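Local coordinates for aminotransferase, class I (Staphylococcus aureus, PDB 2O1B), which probably catalyses pyridoxal-5'-phosphate-dependent transfer of amino groups between amino acids and 2-oxo acids, as an aspartate aminotransferase-type class I enzyme, at residues 360-365 / 393-398; 24-29 / 150-155; 85-90 / 290-295. All coordinates share one frame; numbering follows the deposited sequence.

How the interactions relate
The three contacts do not touch one another. Along the chain, interactions 2 and 3 alternate their segments, and both are complete before interaction 1 begins. Interaction 2 fastens the N-terminal helix 24-27 to the end of helix 146-152, beside the seven-stranded mixed sheet of this fold-type I aminotransferase. Interaction 3 joins helices 88-102 and 288-300, its centre about 32 Å from that of interaction 2. Interaction 1 braces strand 362-363 against helix 388-397 near the four-stranded antiparallel sheet, its centre about 36 Å from interaction 2 and 42 Å from interaction 3. The contacts thus secure separate parts of the fold, and only interaction 2 lies against the second subunit.

Interaction 1: 360-365 / 393-398; sequences KSILVA and AIRLTE
K360 and E398 form a salt bridge, with K360 NZ 2.7 Å from E398 OE1. The ammonium comes from above the carboxylate plane, about 61° out of it, and the two side chains cross at about a right angle. A bend at chi2 (-73°) turns the lysine chain so that its tip reaches helix 388-397, where NZ also makes a weak hydrogen bond to R395 O at 3.5 Å. R395 answers in the other direction: its chain, extended from CG to NE, carries R395 NH1 to 2.7 Å from K360 O, a weak bond because the N-H...O angle is only 124°. A long arginine suits this place: E391, one turn earlier in the same helix, steadies the guanidinium by a salt bridge to NH2, and NH2 also ties the helix to P48 O by a hydrogen bond.

Helix 349-360 ends here: S361, with positive phi, breaks the helical path, and the chain turns into strand 362-363, which pairs in parallel with strand 50-51. The S361 hydroxyl is taken up by L47 O.

Next to the polar contacts, I362 points toward the helix. Its terminal methyl CD1 touches both R395 CB, at 3.7 Å, and L396 CG, at 3.8 Å. L396 also packs on L356 of helix 349-360, F319 of helix 302-325 and I380 of strand 377-381.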
# COMPACT_ATOMS: atom_id res chain seq x y z
N LYS A 360 25.13 24.45 -15.08
CA LYS A 360 25.80 24.29 -13.78
C LYS A 360 25.82 22.86 -13.22
O LYS A 360 26.41 22.62 -12.16
CB LYS A 360 25.20 25.25 -12.76
CG LYS A 360 25.48 26.72 -13.07
CD LYS A 360 26.93 27.06 -12.79
CE LYS A 360 27.25 28.50 -13.14
NZ LYS A 360 28.55 28.91 -12.55
N SER A 361 25.20 21.92 -13.95
CA SER A 361 25.05 20.53 -13.49
C SER A 361 24.50 20.42 -12.07
O SER A 361 24.92 19.57 -11.29
CB SER A 361 26.36 19.74 -13.64
OG SER A 361 26.71 19.57 -15.00
N ILE A 362 23.56 21.31 -11.74
CA ILE A 362 22.83 21.26 -10.47
C ILE A 362 21.38 20.91 -10.75
O ILE A 362 20.67 21.64 -11.45
CB ILE A 362 22.90 22.61 -9.70
CG1 ILE A 362 24.33 22.93 -9.28
CG2 ILE A 362 21.99 22.58 -8.48
CD1 ILE A 362 24.50 24.30 -8.65
N LEU A 363 20.93 19.78 -10.22
CA LEU A 363 19.53 19.41 -10.34
C LEU A 363 18.77 20.00 -9.16
O LEU A 363 19.14 19.78 -8.01
CB LEU A 363 19.34 17.90 -10.37
CG LEU A 363 18.32 17.27 -11.34
CD1 LEU A 363 17.68 16.03 -10.68
CD2 LEU A 363 17.24 18.23 -11.83
N VAL A 364 17.74 20.78 -9.45
CA VAL A 364 16.90 21.32 -8.38
C VAL A 364 15.47 20.92 -8.65
O VAL A 364 15.14 20.45 -9.75
CB VAL A 364 17.00 22.87 -8.24
CG1 VAL A 364 18.43 23.30 -7.88
CG2 VAL A 364 16.49 23.59 -9.50
N ALA A 365 14.62 21.12 -7.66
CA ALA A 365 13.20 20.94 -7.84
C ALA A 365 12.56 22.28 -8.18
O ALA A 365 12.62 23.22 -7.39
CB ALA A 365 12.57 20.34 -6.59
N ALA A 393 27.18 25.57 -3.53
CA ALA A 393 27.02 26.94 -3.06
C ALA A 393 27.81 27.91 -3.93
O ALA A 393 27.28 28.91 -4.40
CB ALA A 393 27.43 27.07 -1.61
N ILE A 394 29.08 27.58 -4.15
CA ILE A 394 29.97 28.40 -4.97
C ILE A 394 29.51 28.46 -6.43
O ILE A 394 29.64 29.50 -7.08
CB ILE A 394 31.44 27.93 -4.88
CG1 ILE A 394 31.92 27.97 -3.42
CG2 ILE A 394 32.35 28.82 -5.73
CD1 ILE A 394 33.35 27.49 -3.20
N ARG A 395 28.99 27.34 -6.93
CA ARG A 395 28.40 27.29 -8.27
C ARG A 395 27.25 28.30 -8.39
O ARG A 395 27.19 29.07 -9.35
CB ARG A 395 27.88 25.89 -8.60
CG ARG A 395 28.97 24.88 -8.94
CD ARG A 395 28.36 23.62 -9.55
NE ARG A 395 29.32 22.52 -9.60
CZ ARG A 395 29.04 21.30 -10.05
NH1 ARG A 395 27.82 21.01 -10.49
NH2 ARG A 395 29.98 20.37 -10.04
N LEU A 396 26.36 28.29 -7.40
CA LEU A 396 25.18 29.16 -7.37
C LEU A 396 25.48 30.65 -7.18
O LEU A 396 24.83 31.50 -7.80
CB LEU A 396 24.21 28.68 -6.29
CG LEU A 396 23.45 27.41 -6.66
CD1 LEU A 396 22.75 26.85 -5.44
CD2 LEU A 396 22.44 27.71 -7.76
N THR A 397 26.47 30.96 -6.34
CA THR A 397 26.86 32.36 -6.08
C THR A 397 27.46 33.04 -7.31
O THR A 397 27.37 34.26 -7.46
CB THR A 397 27.84 32.47 -4.89
OG1 THR A 397 28.99 31.66 -5.13
CG2 THR A 397 27.18 32.03 -3.61
N GLU A 398 28.07 32.25 -8.19
CA GLU A 398 28.56 32.73 -9.48
C GLU A 398 27.43 33.35 -10.32
O GLU A 398 27.68 34.16 -11.21
CB GLU A 398 29.23 31.58 -10.24
CG GLU A 398 30.10 31.99 -11.43
CD GLU A 398 29.33 32.09 -12.76
OE1 GLU A 398 28.19 31.59 -12.85
OE2 GLU A 398 29.88 32.66 -13.72

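Interaction 2: 24-29 / 150-155; sequences NKLANI and VLLADG
K25 and D154 make the one salt bridge between these segments, K25 NZ lying 2.7 Å from D154 OD1. The ammonium meets the syn side of that oxygen, 18° out of the carboxylate plane. CG of K25 stands anti to the backbone N (chi1 -153°), and bends at chi3 and chi4 fold the chain over the end of helix 146-152, bringing K25 CE to 3.0 Å from L152 O. Lysine suits the place because its methylene chain can run past the carbonyls of the last turn before its charge meets the aspartate.

The backbone presents that aspartate through a Schellman motif. D154, at the C-prime position with positive phi, donates a hydrogen bond from its N to L151 O, while G155 N reaches V150 O at 2.9 Å.

Apolar contact is carried mainly by I29, whose longer branch meets both leucines. I29 CD1 lies 3.7 Å from L152 CD2, the side chains crossing at about a right angle, whereas I29 CG1 is 4.2 Å from L151 CD1, those side chains running antiparallel alongside one another.

V150 packs on strand 135-140 and A153 on helix 118-129. The second subunit covers much of the junction: its D154, H281 and T282 pack on K25, I29 and L152, its N131 accepts a hydrogen bond from N24 N, and its K277 NZ donates one to I29 O.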
# COMPACT_ATOMS: atom_id res chain seq x y z
N ASN A 24 -11.28 7.09 -16.39
CA ASN A 24 -11.40 8.56 -16.41
C ASN A 24 -10.74 9.19 -15.19
O ASN A 24 -9.98 10.15 -15.32
CB ASN A 24 -12.87 8.99 -16.51
CG ASN A 24 -13.45 8.81 -17.90
OD1 ASN A 24 -12.76 8.37 -18.83
ND2 ASN A 24 -14.73 9.14 -18.06
N LYS A 25 -11.01 8.61 -14.02
CA LYS A 25 -10.51 9.10 -12.74
C LYS A 25 -8.99 9.20 -12.72
O LYS A 25 -8.43 10.18 -12.22
CB LYS A 25 -10.97 8.15 -11.63
CG LYS A 25 -11.11 8.76 -10.25
CD LYS A 25 -11.41 7.67 -9.24
CE LYS A 25 -12.58 8.05 -8.35
NZ LYS A 25 -13.90 7.92 -9.04
N LEU A 26 -8.33 8.19 -13.26
CA LEU A 26 -6.88 8.09 -13.21
C LEU A 26 -6.26 8.99 -14.28
O LEU A 26 -5.21 9.59 -14.07
CB LEU A 26 -6.44 6.64 -13.39
CG LEU A 26 -5.07 6.19 -12.89
CD1 LEU A 26 -4.83 6.59 -11.44
CD2 LEU A 26 -4.94 4.68 -13.08
N ALA A 27 -6.97 9.10 -15.41
CA ALA A 27 -6.58 9.95 -16.52
C ALA A 27 -6.47 11.42 -16.11
O ALA A 27 -5.62 12.16 -16.63
CB ALA A 27 -7.58 9.81 -17.66
N ASN A 28 -7.33 11.83 -15.19
CA ASN A 28 -7.31 13.20 -14.67
C ASN A 28 -6.02 13.56 -13.95
O ASN A 28 -5.62 14.72 -13.95
CB ASN A 28 -8.49 13.44 -13.72
CG ASN A 28 -9.68 14.07 -14.42
OD1 ASN A 28 -10.32 13.46 -15.26
ND2 ASN A 28 -9.97 15.32 -14.06
N ILE A 29 -5.36 12.57 -13.37
CA ILE A 29 -4.25 12.82 -12.44
C ILE A 29 -2.93 13.16 -13.14
O ILE A 29 -2.37 12.33 -13.85
CB ILE A 29 -4.07 11.67 -11.42
CG1 ILE A 29 -5.41 11.37 -10.73
CG2 ILE A 29 -3.00 12.04 -10.39
CD1 ILE A 29 -5.42 10.13 -9.84
N VAL A 150 -7.16 13.77 -3.44
CA VAL A 150 -8.42 14.50 -3.63
C VAL A 150 -9.14 14.03 -4.91
O VAL A 150 -10.34 13.72 -4.88
CB VAL A 150 -8.20 16.03 -3.66
CG1 VAL A 150 -9.53 16.74 -3.75
CG2 VAL A 150 -7.45 16.49 -2.40
N LEU A 151 -8.40 13.95 -6.02
CA LEU A 151 -8.96 13.55 -7.31
C LEU A 151 -9.42 12.10 -7.32
O LEU A 151 -10.40 11.76 -7.98
CB LEU A 151 -7.96 13.79 -8.46
CG LEU A 151 -7.59 15.23 -8.80
CD1 LEU A 151 -6.57 15.28 -9.92
CD2 LEU A 151 -8.84 16.05 -9.19
N LEU A 152 -8.71 11.25 -6.59
CA LEU A 152 -9.08 9.84 -6.49
C LEU A 152 -10.40 9.66 -5.74
O LEU A 152 -11.06 8.64 -5.89
CB LEU A 152 -7.98 9.02 -5.80
CG LEU A 152 -6.80 8.65 -6.71
CD1 LEU A 152 -5.59 8.15 -5.88
CD2 LEU A 152 -7.22 7.63 -7.77
N ALA A 153 -10.77 10.66 -4.94
CA ALA A 153 -12.03 10.68 -4.19
C ALA A 153 -13.10 11.58 -4.82
O ALA A 153 -14.11 11.88 -4.18
CB ALA A 153 -11.76 11.10 -2.75
N ASP A 154 -12.89 12.00 -6.07
CA ASP A 154 -13.79 12.92 -6.79
C ASP A 154 -14.04 14.24 -6.06
O ASP A 154 -15.09 14.88 -6.24
CB ASP A 154 -15.12 12.24 -7.13
CG ASP A 154 -14.97 11.09 -8.11
OD1 ASP A 154 -14.99 9.92 -7.66
OD2 ASP A 154 -14.82 11.35 -9.33
N GLY A 155 -13.08 14.66 -5.23
CA GLY A 155 -13.19 15.93 -4.54
C GLY A 155 -12.75 17.06 -5.44
O GLY A 155 -12.23 16.83 -6.54

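Interaction 3: 85-90 / 290-295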
# COMPACT_ATOMS: atom_id res chain seq x y z
N HIS A 85 -4.31 -4.23 11.80
CA HIS A 85 -4.03 -2.90 12.35
C HIS A 85 -2.74 -2.79 13.17
O HIS A 85 -2.50 -1.76 13.78
CB HIS A 85 -5.22 -2.39 13.16
CG HIS A 85 -6.45 -2.23 12.35
ND1 HIS A 85 -7.69 -2.65 12.78
CD2 HIS A 85 -6.63 -1.73 11.10
CE1 HIS A 85 -8.59 -2.40 11.84
NE2 HIS A 85 -7.97 -1.84 10.82
N GLY A 86 -1.93 -3.84 13.17
CA GLY A 86 -0.59 -3.74 13.74
C GLY A 86 -0.44 -4.37 15.10
O GLY A 86 -1.42 -4.64 15.79
N LYS A 87 0.81 -4.61 15.48
CA LYS A 87 1.13 -5.15 16.80
C LYS A 87 0.77 -4.17 17.91
O LYS A 87 0.87 -2.95 17.73
CB LYS A 87 2.62 -5.47 16.90
CG LYS A 87 3.09 -6.61 16.01
CD LYS A 87 4.55 -6.90 16.26
CE LYS A 87 5.00 -8.02 15.37
NZ LYS A 87 6.36 -8.42 15.73
N GLU A 88 0.35 -4.71 19.05
CA GLU A 88 0.12 -3.90 20.24
C GLU A 88 1.35 -3.08 20.63
O GLU A 88 1.24 -1.90 20.98
CB GLU A 88 -0.31 -4.78 21.41
CG GLU A 88 -1.82 -4.91 21.56
CD GLU A 88 -2.47 -3.59 21.95
OE1 GLU A 88 -2.18 -3.08 23.07
OE2 GLU A 88 -3.26 -3.06 21.14
N ALA A 89 2.51 -3.72 20.56
CA ALA A 89 3.78 -3.05 20.87
C ALA A 89 4.05 -1.86 19.93
O ALA A 89 4.68 -0.89 20.35
CB ALA A 89 4.92 -4.04 20.84
N PHE A 90 3.59 -1.94 18.69
CA PHE A 90 3.74 -0.84 17.72
C PHE A 90 2.79 0.29 18.08
O PHE A 90 3.21 1.43 18.24
CB PHE A 90 3.56 -1.33 16.26
CG PHE A 90 4.04 -0.35 15.17
CD1 PHE A 90 4.81 0.77 15.47
CD2 PHE A 90 3.73 -0.59 13.83
CE1 PHE A 90 5.22 1.65 14.46
CE2 PHE A 90 4.15 0.27 12.81
CZ PHE A 90 4.89 1.39 13.13
N LEU A 290 9.16 -5.47 9.86
CA LEU A 290 9.17 -4.02 9.66
C LEU A 290 8.56 -3.31 10.86
O LEU A 290 9.04 -2.25 11.29
CB LEU A 290 8.44 -3.63 8.36
CG LEU A 290 8.32 -2.13 8.04
CD1 LEU A 290 9.68 -1.41 8.01
CD2 LEU A 290 7.53 -1.89 6.74
N GLN A 291 7.50 -3.89 11.42
CA GLN A 291 6.90 -3.32 12.64
C GLN A 291 7.90 -3.29 13.80
O GLN A 291 8.00 -2.29 14.52
CB GLN A 291 5.64 -4.08 13.04
CG GLN A 291 4.44 -3.91 12.10
CD GLN A 291 3.18 -4.48 12.71
OE1 GLN A 291 2.76 -4.03 13.79
NE2 GLN A 291 2.58 -5.47 12.06
N ASP A 292 8.64 -4.38 13.99
CA ASP A 292 9.63 -4.46 15.07
C ASP A 292 10.78 -3.44 14.93
O ASP A 292 11.20 -2.82 15.92
CB ASP A 292 10.20 -5.90 15.17
CG ASP A 292 9.16 -6.90 15.68
OD1 ASP A 292 8.05 -6.46 16.05
OD2 ASP A 292 9.43 -8.13 15.71
N ALA A 293 11.28 -3.27 13.71
CA ALA A 293 12.29 -2.26 13.42
C ALA A 293 11.76 -0.85 13.72
O ALA A 293 12.47 -0.03 14.28
CB ALA A 293 12.74 -2.36 11.99
N ALA A 294 10.51 -0.59 13.33
CA ALA A 294 9.84 0.67 13.63
C ALA A 294 9.66 0.93 15.13
O ALA A 294 9.86 2.06 15.61
CB ALA A 294 8.50 0.72 12.91
N ILE A 295 9.30 -0.13 15.87
CA ILE A 295 9.13 -0.07 17.32
C ILE A 295 10.47 0.31 17.92
O ILE A 295 10.56 1.20 18.76
CB ILE A 295 8.68 -1.45 17.90
CG1 ILE A 295 7.20 -1.72 17.59
CG2 ILE A 295 8.95 -1.53 19.43
CD1 ILE A 295 6.82 -3.21 17.59
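Q291 OE1 accepts a hydrogen bond from K87 N at 2.6 Å. The N-H...O angle of 178° is almost straight, and the donor lies in the carbonyl plane on a lone pair. K87 is the N-cap of helix 88-102, so a side-chain amide from helix 288-300 receives the backbone N-H just before the first turn. The glutamine chain, extended beyond CG, reaches across to the start of helix 88-102, and its other end is satisfied too: Q291 NE2 donates to M286 O. With both ends engaged, the orientation of the amide is well defined, which suits glutamine as a group that can both donate and accept.

The second polar link is a salt bridge. K87 runs fully extended beyond CG and places its NZ 2.6 Å from D292 OD1, on the syn side of that oxygen and 25° out of the carboxylate plane; D292 OD2 is 3.1 Å from the same nitrogen. K87 thus grips two successive residues of helix 288-300, one through its backbone and the other through its ammonium. G86 CA lies 3.4 Å from Q291 OE1, and its backbone conformation by itself calls for glycine, since a CB would jam against the carbonyl O of H85.

Apolar groups close the rest of the interface. The F90 ring, about 11 Å from a bound pyridoxal-5'-phosphate and with its plane 40° from the Q291 amide, brings CZ to 3.7 Å from A294 CB, where a small methyl lets the ring come close to the helix. I295 CG1 packs 3.6 Å from F90 CA, and its CD1 reaches the methyl of A89.

Helix 288-300 also packs on helix 63-72 through L290, D292 and A293. V262, just before strand 263-267 of the large mixed sheet, touches both F90 and A294.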